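Local coordinates for protein alanine racemase (Acinetobacter baumannii, PDB 4QHR) that belongs to the alanine racemase family, pairing a TIM-barrel domain with a strand-rich C-terminal domain in each of two subunits, at residues N16-R19 with V20-A24; V98-H101 with Q102-E106; N336-I339 with G340-L344. All coordinates share one frame; numbering follows the deposited sequence.

The three contacts follow one another along the chain, each a local contact within one continuous piece of chain. Contact 1 is on helix 10-23 and contact 2 joins strand 95-99 to helix 102-110, both in the N-terminal TIM-barrel domain, yet their centres are about 32 Å apart. Contact 3 belongs to the C-terminal domain, where it links helix 329-335 to helix 340-345. Its centre lies about 24 Å from that of contact 1 and about 32 Å from that of contact 2, and none of the three touches another. Contacts 2 and 3 both reach the second subunit, so widely separated parts of the chain take part in the dimer; contact 1 stays within its own chain.

Contact 1. Residues N16-R19 with V20-A24; sequences NLNR and VKQLA
Leu23 N donates to Arg19 O at 2.9 Å, the shortest hydrogen bond between residues 16-19 and 20-24. It ends the i-to-i+4 series binding the two segments in the last turns of helix 10-23, part of the TIM-barrel domain; Lys21 N to Leu17 O (3.2 Å) is another. On the outer side of the helix, Gln22 turns its carbonyl back to Arg19: NH1 meets OE1 at 3.1 Å with a fairly straight 163° at the hydrogen. OE1 sits at the guanidinium edge and NH1 in the plane of the amide carbonyl, although the two flat groups are turned 52° apart. Bends at chi2 (-81°) and chi3 fold the arginine chain so that its head comes back beside the next turn. There NE and NH2 also bond to the backbone oxygens of Asp229 and Leu228, which fixes the rotation of the guanidinium. Leu23 CD1 rests over one face of the Arg19 guanidinium, 3.9 Å from its NH2. On the inner side, Leu17 and Val20 pack against Ile29 of strand 28-32, while Val20 and Leu23 touch Ile197 of helix 194-199. Asn18 ND2 and Gln22 NE2, both donors, lie 3.3 Å apart without bonding.

Contact 2. Residues V98-H101 with Q102-E106; sequences VIHH and QQQFE
Gln104 OE1 accepts His100 N at 2.8 Å, tying the start of helix 102-110 to the end of barrel strand 95-99 in a beta-alpha turn of the TIM-barrel domain. This is the tight side. The N-H comes in nearly along the C=O axis, with 160° at the hydrogen. His100 CG sits between its own backbone N and carbonyl carbon (chi1 62°), which brings the ring against the same oxygen; Gln104 OE1 stands over one face, 3.1 Å from CD2. His101 turns a ring edge to OE1 and takes the N-cap position: its O accepts Phe105 N at 3.2 Å and, weakly, Gln104 N. Toward the barrel wall, Ile99 CD1 touches the Phe105 ring edge at CD1 (4.0 Å). A more open layer lies at the subunit interface, where both histidines pack on Ile241 of the second subunit. Gln103 CB lies over the His101 ring in a CH-pi contact, and a water bridges His101 NE2 (2.9 Å) and Gln103 OE1 (3.0 Å). On the solvent side, Gln102 NE2 bonds Glu106 OE2 at 3.2 Å. Gln104 NE2 gives hydrogen bonds to Glu79 O and Val81 O, so both ends of this buried amide are engaged and its orientation is fixed.

Contact 3. Residues N336-I339 with G340-L344; sequences NGTI and GYELL
Thr338 OG1 donates to Glu342 OE1 across a short 2.5 Å, arriving nearly in line with the C-O bond of the carboxylate. The threonine places OG1 opposite its own backbone N (chi1 -171°), facing the glutamate, whose extended chain crosses it at about a right angle. Both side chains have second partners: OG1 also bonds NH1 of Arg279 of the second subunit, while Glu342 OE2 accepts that residue's backbone N and forms a salt bridge with Arg346. This salt bridge and the N-H from Arg279 would probably favour a negative charge on the glutamate. Among backbone bonds, Glu342 N reaches Ile339 O at 3.0 Å, but from well above the carbonyl plane and bent to 136°. Ile339 is the N-cap of helix 340-345. Two residues earlier, Gly337 closes helix 329-335 in a Schellman motif with positive phi (75°); in this short connection of the C-terminal domain one helix ends and the next begins within a few residues. Of the apolar contacts, Leu343 CD1 fits against Thr338 CG2 (3.6 Å), and Ile339 CD1 approaches the Tyr341 ring obliquely, 3.6 Å from its CD1. Asn336 puts its amide OD1 beside the Leu343 CD1 methyl and bonds Ala280 O of its own chain through ND2. Tyr341 OH bonds OP2 of the modified residue LLP at position 34.

Contact 1. Residues N16-R19 with V20-A24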
loop_
_atom_site.group_PDB
_atom_site.type_symbol
_atom_site.label_atom_id
_atom_site.label_comp_id
_atom_site.label_asym_id
_atom_site.label_seq_id
_atom_site.Cartn_x
_atom_site.Cartn_y
_atom_site.Cartn_z
ATOM N N ASN A 16 -6.128 -12.115 -21.432
ATOM C CA ASN A 16 -4.683 -11.891 -21.373
ATOM C C ASN A 16 -3.961 -13.210 -21.260
ATOM O O ASN A 16 -2.889 -13.379 -21.815
ATOM C CB ASN A 16 -4.399 -11.019 -20.155
ATOM C CG ASN A 16 -5.037 -9.654 -20.249
ATOM O OD1 ASN A 16 -5.285 -9.141 -21.362
ATOM N ND2 ASN A 16 -5.270 -9.033 -19.106
ATOM N N LEU A 17 -4.550 -14.171 -20.542
ATOM C CA LEU A 17 -3.960 -15.522 -20.494
ATOM C C LEU A 17 -3.942 -16.128 -21.912
ATOM O O LEU A 17 -2.951 -16.772 -22.318
ATOM C CB LEU A 17 -4.712 -16.417 -19.529
ATOM C CG LEU A 17 -4.195 -17.853 -19.408
ATOM C CD1 LEU A 17 -2.713 -17.950 -19.119
ATOM C CD2 LEU A 17 -4.973 -18.611 -18.366
ATOM N N ASN A 18 -5.013 -15.870 -22.662
ATOM C CA ASN A 18 -5.109 -16.328 -24.013
ATOM C C ASN A 18 -4.095 -15.644 -24.899
ATOM O O ASN A 18 -3.601 -16.275 -25.843
ATOM C CB ASN A 18 -6.530 -16.188 -24.580
ATOM C CG ASN A 18 -6.661 -16.877 -25.927
ATOM O OD1 ASN A 18 -6.567 -18.110 -26.004
ATOM N ND2 ASN A 18 -6.811 -16.118 -26.965
ATOM N N ARG A 19 -3.767 -14.380 -24.618
ATOM C CA ARG A 19 -2.678 -13.728 -25.293
ATOM C C ARG A 19 -1.346 -14.450 -25.096
ATOM O O ARG A 19 -0.562 -14.617 -26.053
ATOM C CB ARG A 19 -2.555 -12.254 -24.918
ATOM C CG ARG A 19 -3.744 -11.383 -25.337
ATOM C CD ARG A 19 -3.705 -10.963 -26.815
ATOM N NE ARG A 19 -2.523 -10.125 -27.034
ATOM C CZ ARG A 19 -1.500 -10.396 -27.838
ATOM N NH1 ARG A 19 -1.462 -11.507 -28.611
ATOM N NH2 ARG A 19 -0.498 -9.517 -27.932
ATOM N N VAL A 20 -1.083 -14.910 -23.880
ATOM C CA VAL A 20 0.129 -15.694 -23.662
ATOM C C VAL A 20 0.183 -16.902 -24.576
ATOM O O VAL A 20 1.227 -17.185 -25.185
ATOM C CB VAL A 20 0.282 -16.183 -22.180
ATOM C CG1 VAL A 20 1.606 -16.923 -22.027
ATOM C CG2 VAL A 20 0.189 -14.989 -21.229
ATOM N N LYS A 21 -0.924 -17.628 -24.613
ATOM C CA LYS A 21 -1.079 -18.781 -25.485
ATOM C C LYS A 21 -0.848 -18.490 -26.968
ATOM O O LYS A 21 -0.279 -19.316 -27.693
ATOM C CB LYS A 21 -2.462 -19.409 -25.320
ATOM C CG LYS A 21 -2.590 -20.657 -26.143
ATOM C CD LYS A 21 -3.891 -21.404 -25.912
ATOM C CE LYS A 21 -3.951 -22.549 -26.914
ATOM N NZ LYS A 21 -4.973 -23.511 -26.448
ATOM N N GLN A 22 -1.307 -17.340 -27.421
ATOM C CA GLN A 22 -1.073 -16.911 -28.772
ATOM C C GLN A 22 0.394 -16.573 -28.982
ATOM O O GLN A 22 0.951 -16.852 -30.039
ATOM C CB GLN A 22 -1.943 -15.677 -29.126
ATOM C CG GLN A 22 -3.431 -15.946 -29.159
ATOM C CD GLN A 22 -4.251 -14.651 -29.337
ATOM O OE1 GLN A 22 -3.757 -13.543 -29.165
ATOM N NE2 GLN A 22 -5.534 -14.805 -29.672
ATOM N N LEU A 23 1.047 -15.982 -27.995
ATOM C CA LEU A 23 2.435 -15.601 -28.156
ATOM C C LEU A 23 3.410 -16.723 -27.909
ATOM O O LEU A 23 4.525 -16.666 -28.408
ATOM C CB LEU A 23 2.806 -14.428 -27.203
ATOM C CG LEU A 23 2.071 -13.122 -27.578
ATOM C CD1 LEU A 23 1.968 -12.128 -26.423
ATOM C CD2 LEU A 23 2.788 -12.444 -28.753
ATOM N N ALA A 24 3.026 -17.733 -27.133
ATOM C CA ALA A 24 3.927 -18.837 -26.742
ATOM C C ALA A 24 3.197 -20.151 -26.958
ATOM O O ALA A 24 2.874 -20.928 -26.008
ATOM C CB ALA A 24 4.373 -18.709 -25.285
#

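Contact 2. Residues V98-H101 with Q102-E106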
loop_
_atom_site.group_PDB
_atom_site.type_symbol
_atom_site.label_atom_id
_atom_site.label_comp_id
_atom_site.label_asym_id
_atom_site.label_seq_id
_atom_site.Cartn_x
_atom_site.Cartn_y
_atom_site.Cartn_z
ATOM N N VAL A 98 11.649 -24.532 -6.642
ATOM C CA VAL A 98 12.877 -23.974 -7.105
ATOM C C VAL A 98 13.954 -24.260 -6.057
ATOM O O VAL A 98 13.695 -24.168 -4.851
ATOM C CB VAL A 98 12.775 -22.456 -7.320
ATOM C CG1 VAL A 98 14.118 -21.782 -7.153
ATOM C CG2 VAL A 98 12.235 -22.182 -8.706
ATOM N N ILE A 99 15.158 -24.620 -6.498
ATOM C CA ILE A 99 16.313 -24.525 -5.626
ATOM C C ILE A 99 17.290 -23.504 -6.223
ATOM O O ILE A 99 17.502 -23.434 -7.439
ATOM C CB ILE A 99 17.013 -25.897 -5.335
ATOM C CG1 ILE A 99 17.653 -26.496 -6.573
ATOM C CG2 ILE A 99 16.049 -26.859 -4.654
ATOM C CD1 ILE A 99 18.630 -27.624 -6.284
ATOM N N HIS A 100 17.858 -22.687 -5.354
ATOM C CA HIS A 100 18.757 -21.627 -5.802
ATOM C C HIS A 100 20.086 -21.587 -5.010
ATOM O O HIS A 100 20.962 -20.830 -5.371
ATOM C CB HIS A 100 18.057 -20.251 -5.800
ATOM C CG HIS A 100 17.613 -19.819 -4.442
ATOM N ND1 HIS A 100 18.491 -19.314 -3.504
ATOM C CD2 HIS A 100 16.390 -19.841 -3.855
ATOM C CE1 HIS A 100 17.821 -19.029 -2.404
ATOM N NE2 HIS A 100 16.552 -19.376 -2.576
ATOM N N HIS A 101 20.245 -22.390 -3.970
ATOM C CA HIS A 101 21.492 -22.381 -3.219
ATOM C C HIS A 101 21.657 -23.692 -2.485
ATOM O O HIS A 101 20.691 -24.490 -2.348
ATOM C CB HIS A 101 21.619 -21.102 -2.328
ATOM C CG HIS A 101 20.635 -21.013 -1.194
ATOM N ND1 HIS A 101 20.880 -20.259 -0.068
ATOM C CD2 HIS A 101 19.418 -21.584 -1.002
ATOM C CE1 HIS A 101 19.859 -20.363 0.760
ATOM N NE2 HIS A 101 18.967 -21.168 0.223
ATOM N N GLN A 102 22.888 -23.930 -2.031
ATOM C CA GLN A 102 23.332 -25.211 -1.463
ATOM C C GLN A 102 22.423 -25.755 -0.352
ATOM O O GLN A 102 22.072 -26.927 -0.335
ATOM C CB GLN A 102 24.777 -25.068 -0.958
ATOM C CG GLN A 102 25.506 -26.342 -0.589
ATOM C CD GLN A 102 25.601 -27.352 -1.718
ATOM O OE1 GLN A 102 25.724 -27.006 -2.900
ATOM N NE2 GLN A 102 25.558 -28.626 -1.349
ATOM N N GLN A 103 21.990 -24.867 0.537
ATOM C CA GLN A 103 21.115 -25.234 1.624
ATOM C C GLN A 103 19.900 -26.004 1.099
ATOM O O GLN A 103 19.520 -27.053 1.629
ATOM C CB GLN A 103 20.669 -23.927 2.296
ATOM C CG GLN A 103 19.575 -24.095 3.288
ATOM C CD GLN A 103 19.454 -22.944 4.232
ATOM O OE1 GLN A 103 18.630 -22.024 4.028
ATOM N NE2 GLN A 103 20.243 -22.979 5.292
ATOM N N GLN A 104 19.259 -25.466 0.063
ATOM C CA GLN A 104 18.010 -26.097 -0.461
ATOM C C GLN A 104 18.322 -27.394 -1.195
ATOM O O GLN A 104 17.534 -28.361 -1.201
ATOM C CB GLN A 104 17.296 -25.136 -1.411
ATOM C CG GLN A 104 16.521 -24.015 -0.752
ATOM C CD GLN A 104 16.145 -22.931 -1.751
ATOM O OE1 GLN A 104 16.773 -22.786 -2.807
ATOM N NE2 GLN A 104 15.125 -22.152 -1.427
ATOM N N PHE A 105 19.467 -27.402 -1.841
ATOM C CA PHE A 105 19.944 -28.631 -2.476
ATOM C C PHE A 105 20.034 -29.736 -1.459
ATOM O O PHE A 105 19.503 -30.827 -1.685
ATOM C CB PHE A 105 21.277 -28.382 -3.140
ATOM C CG PHE A 105 21.898 -29.622 -3.735
ATOM C CD1 PHE A 105 21.388 -30.192 -4.883
ATOM C CD2 PHE A 105 22.990 -30.200 -3.143
ATOM C CE1 PHE A 105 21.992 -31.312 -5.455
ATOM C CE2 PHE A 105 23.579 -31.315 -3.694
ATOM C CZ PHE A 105 23.085 -31.875 -4.859
ATOM N N GLU A 106 20.660 -29.445 -0.311
ATOM C CA GLU A 106 20.826 -30.472 0.735
ATOM C C GLU A 106 19.490 -30.946 1.243
ATOM O O GLU A 106 19.282 -32.152 1.391
ATOM C CB GLU A 106 21.734 -29.965 1.883
ATOM C CG GLU A 106 23.200 -29.919 1.421
ATOM C CD GLU A 106 24.083 -29.013 2.248
ATOM O OE1 GLU A 106 23.645 -28.567 3.330
ATOM O OE2 GLU A 106 25.213 -28.701 1.786
HETATM O O HOH W 1 16.619 -21.699 1.830
#

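Contact 3. Residues N336-I339 with G340-L344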
loop_
_atom_site.group_PDB
_atom_site.type_symbol
_atom_site.label_atom_id
_atom_site.label_comp_id
_atom_site.label_asym_id
_atom_site.label_seq_id
_atom_site.Cartn_x
_atom_site.Cartn_y
_atom_site.Cartn_z
ATOM N N ASN A 336 3.907 8.946 -10.745
ATOM C CA ASN A 336 4.324 8.664 -9.351
ATOM C C ASN A 336 5.778 8.283 -9.257
ATOM O O ASN A 336 6.241 8.018 -8.152
ATOM C CB ASN A 336 3.379 7.514 -8.818
ATOM C CG ASN A 336 3.608 7.076 -7.362
ATOM O OD1 ASN A 336 3.490 5.874 -7.081
ATOM N ND2 ASN A 336 3.874 7.997 -6.436
ATOM N N GLY A 337 6.504 8.231 -10.383
ATOM C CA GLY A 337 7.948 7.887 -10.406
ATOM C C GLY A 337 8.216 6.394 -10.187
ATOM O O GLY A 337 9.289 6.023 -9.777
ATOM N N THR A 338 7.248 5.529 -10.484
ATOM C CA THR A 338 7.443 4.086 -10.312
ATOM C C THR A 338 6.770 3.287 -11.450
ATOM O O THR A 338 6.564 3.811 -12.544
ATOM C CB THR A 338 7.009 3.669 -8.879
ATOM O OG1 THR A 338 7.403 2.312 -8.647
ATOM C CG2 THR A 338 5.529 3.843 -8.675
ATOM N N ILE A 339 6.447 2.035 -11.205
ATOM C CA ILE A 339 5.926 1.131 -12.230
ATOM C C ILE A 339 4.596 0.558 -11.776
ATOM O O ILE A 339 4.284 0.526 -10.564
ATOM C CB ILE A 339 6.935 -0.018 -12.568
ATOM C CG1 ILE A 339 7.280 -0.856 -11.329
ATOM C CG2 ILE A 339 8.205 0.608 -13.131
ATOM C CD1 ILE A 339 8.254 -2.007 -11.591
ATOM N N GLY A 340 3.825 0.115 -12.743
ATOM C CA GLY A 340 2.480 -0.358 -12.478
ATOM C C GLY A 340 2.366 -1.467 -11.489
ATOM O O GLY A 340 1.437 -1.493 -10.656
ATOM N N TYR A 341 3.327 -2.378 -11.563
ATOM C CA TYR A 341 3.438 -3.485 -10.653
ATOM C C TYR A 341 3.296 -3.003 -9.213
ATOM O O TYR A 341 2.632 -3.664 -8.393
ATOM C CB TYR A 341 4.833 -4.113 -10.708
ATOM C CG TYR A 341 5.349 -4.841 -11.952
ATOM C CD1 TYR A 341 5.722 -4.152 -13.081
ATOM C CD2 TYR A 341 5.548 -6.244 -11.938
ATOM C CE1 TYR A 341 6.217 -4.778 -14.174
ATOM C CE2 TYR A 341 6.069 -6.889 -13.074
ATOM C CZ TYR A 341 6.405 -6.142 -14.173
ATOM O OH TYR A 341 6.958 -6.713 -15.333
ATOM N N GLU A 342 3.966 -1.912 -8.876
ATOM C CA GLU A 342 3.963 -1.444 -7.477
ATOM C C GLU A 342 2.616 -0.889 -7.048
ATOM O O GLU A 342 2.226 -1.099 -5.929
ATOM C CB GLU A 342 5.081 -0.425 -7.208
ATOM C CG GLU A 342 5.092 0.056 -5.764
ATOM C CD GLU A 342 6.210 0.951 -5.393
ATOM O OE1 GLU A 342 6.735 1.691 -6.306
ATOM O OE2 GLU A 342 6.556 0.937 -4.188
ATOM N N LEU A 343 1.906 -0.193 -7.937
ATOM C CA LEU A 343 0.604 0.405 -7.605
ATOM C C LEU A 343 -0.415 -0.702 -7.332
ATOM O O LEU A 343 -1.245 -0.632 -6.395
ATOM C CB LEU A 343 0.107 1.339 -8.686
ATOM C CG LEU A 343 0.576 2.792 -8.666
ATOM C CD1 LEU A 343 2.050 2.779 -8.710
ATOM C CD2 LEU A 343 -0.001 3.608 -9.801
ATOM N N LEU A 344 -0.284 -1.756 -8.112
ATOM C CA LEU A 344 -1.222 -2.840 -8.071
ATOM C C LEU A 344 -1.061 -3.630 -6.763
ATOM O O LEU A 344 -2.060 -4.148 -6.250
ATOM C CB LEU A 344 -1.098 -3.733 -9.339
ATOM C CG LEU A 344 -1.458 -3.081 -10.681
ATOM C CD1 LEU A 344 -0.987 -3.939 -11.853
ATOM C CD2 LEU A 344 -2.971 -2.813 -10.745
#